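Local coordinates for putative host cell surface-exposed lipoprotein (PDB 4EQQ) that mediates superinfection exclusion by its prophage as a host-surface lipoprotein, probably blocking incoming phage through the tape measure protein, and is seen here as its ectodomain, at residues S38-V41 with S42-Y46. Sequence-based numbering, arbitrary orientation.
Sequences SQLV and SFDKY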
loop_
_atom_site.group_PDB
_atom_site.type_symbol
_atom_site.label_atom_id
_atom_site.label_comp_id
_atom_site.label_asym_id
_atom_site.label_seq_id
_atom_site.Cartn_x
_atom_site.Cartn_y
_atom_site.Cartn_z
ATOM N N SER A 38 -6.920 12.101 2.455
ATOM C CA SER A 38 -7.958 11.363 3.163
ATOM C C SER A 38 -7.355 10.631 4.385
ATOM O O SER A 38 -7.915 10.708 5.472
ATOM C CB SER A 38 -8.643 10.391 2.212
ATOM O OG SER A 38 -9.576 9.584 2.915
ATOM N N GLN A 39 -6.187 9.977 4.223
ATOM C CA GLN A 39 -5.503 9.271 5.312
ATOM C C GLN A 39 -5.217 10.194 6.520
ATOM O O GLN A 39 -5.503 9.816 7.661
ATOM C CB GLN A 39 -4.189 8.655 4.807
ATOM C CG GLN A 39 -3.387 7.918 5.889
ATOM C CD GLN A 39 -3.979 6.583 6.294
ATOM O OE1 GLN A 39 -4.750 5.970 5.563
ATOM N NE2 GLN A 39 -3.602 6.083 7.464
ATOM N N LEU A 40 -4.633 11.388 6.264
ATOM C CA LEU A 40 -4.280 12.339 7.328
ATOM C C LEU A 40 -5.487 12.799 8.144
ATOM O O LEU A 40 -5.370 13.009 9.352
ATOM C CB LEU A 40 -3.485 13.541 6.785
ATOM C CG LEU A 40 -2.088 13.235 6.214
ATOM C CD1 LEU A 40 -1.580 14.404 5.373
ATOM C CD2 LEU A 40 -1.054 12.874 7.331
ATOM N N VAL A 41 -6.634 12.953 7.488
ATOM C CA VAL A 41 -7.882 13.355 8.153
ATOM C C VAL A 41 -8.539 12.134 8.840
ATOM O O VAL A 41 -8.816 12.177 10.026
ATOM C CB VAL A 41 -8.858 14.055 7.161
ATOM C CG1 VAL A 41 -10.240 14.279 7.788
ATOM C CG2 VAL A 41 -8.287 15.379 6.664
ATOM N N SER A 42 -8.776 11.060 8.084
ATOM C CA SER A 42 -9.496 9.875 8.547
ATOM C C SER A 42 -8.771 9.059 9.625
ATOM O O SER A 42 -9.406 8.612 10.581
ATOM C CB SER A 42 -9.892 9.005 7.355
ATOM O OG SER A 42 -10.758 7.955 7.736
ATOM N N PHE A 43 -7.469 8.843 9.473
ATOM C CA PHE A 43 -6.728 8.065 10.466
ATOM C C PHE A 43 -6.066 8.920 11.542
ATOM O O PHE A 43 -6.270 8.673 12.729
ATOM C CB PHE A 43 -5.695 7.141 9.801
ATOM C CG PHE A 43 -4.987 6.222 10.783
ATOM C CD1 PHE A 43 -5.601 5.064 11.242
ATOM C CD2 PHE A 43 -3.733 6.547 11.286
ATOM C CE1 PHE A 43 -4.963 4.240 12.179
ATOM C CE2 PHE A 43 -3.097 5.723 12.220
ATOM C CZ PHE A 43 -3.710 4.568 12.648
ATOM N N ASP A 44 -5.226 9.878 11.133
ATOM C CA ASP A 44 -4.443 10.700 12.056
ATOM C C ASP A 44 -5.239 11.816 12.706
ATOM O O ASP A 44 -4.764 12.418 13.665
ATOM C CB ASP A 44 -3.198 11.239 11.356
ATOM C CG ASP A 44 -2.324 10.129 10.831
ATOM O OD1 ASP A 44 -1.521 9.594 11.612
ATOM O OD2 ASP A 44 -2.549 9.698 9.686
ATOM N N LYS A 45 -6.437 12.108 12.174
ATOM C CA LYS A 45 -7.345 13.119 12.717
ATOM C C LYS A 45 -6.829 14.554 12.611
ATOM O O LYS A 45 -7.156 15.392 13.443
ATOM C CB LYS A 45 -7.885 12.753 14.142
ATOM C CG LYS A 45 -8.407 11.311 14.296
ATOM C CD LYS A 45 -9.616 11.039 13.416
ATOM C CE LYS A 45 -10.166 9.649 13.625
ATOM N NZ LYS A 45 -11.242 9.325 12.634
ATOM N N TYR A 46 -6.035 14.844 11.567
ATOM C CA TYR A 46 -5.616 16.217 11.291
ATOM C C TYR A 46 -6.834 16.951 10.731
ATOM O O TYR A 46 -7.734 16.309 10.178
ATOM C CB TYR A 46 -4.479 16.249 10.254
ATOM C CG TYR A 46 -3.144 15.936 10.889
ATOM C CD1 TYR A 46 -2.518 16.856 11.725
ATOM C CD2 TYR A 46 -2.543 14.693 10.719
ATOM C CE1 TYR A 46 -1.318 16.556 12.359
ATOM C CE2 TYR A 46 -1.332 14.386 11.333
ATOM C CZ TYR A 46 -0.734 15.316 12.169
ATOM O OH TYR A 46 0.449 15.039 12.789
#
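Leu40 and Val41 are folded against Tyr46 where helix 33-42 of this helix-turn-helix fold comes to its C-terminal end. Lys45 turns the chain with a left-handed backbone (phi 67°), and Tyr46 N then reaches back to Leu40 O at 3.0 Å. This bond closes a loop of seven residues, one more than the 6→1 bond of a classical Schellman motif, so the turn is correspondingly wide; inside it Lys45 N makes a weak bond to Val41 O. The Tyr46 ring brings its edge to Leu40 O, and its CD2 lies 4.1 Å from Leu40 CD2, an apolar contact between obliquely set side chains. Leucine suits this place because its branch also packs on Ser51 and Ala54 of helix 48-57, while Tyr46 leans on helix 13-28. Val41 puts CG2 3.7 Å from Tyr46 O, and its CA-H points at the same oxygen; this compact side chain also rests on helix 48-57, at Gln48 and Ser51.

Ser42 continues the helical pattern, its N meeting Ser38 O at 2.8 Å in a nearly straight bond. A small hydroxyl fits here: OG, anti to the backbone N (chi1 -171°), bonds Asp75 of the second subunit. Gln39 runs alongside Phe43, amide and ring planes 27° apart, and its NE2 bonds Tyr25. Lys45, bent at chi2, curls back until NZ holds Ser42 O at 2.8 Å.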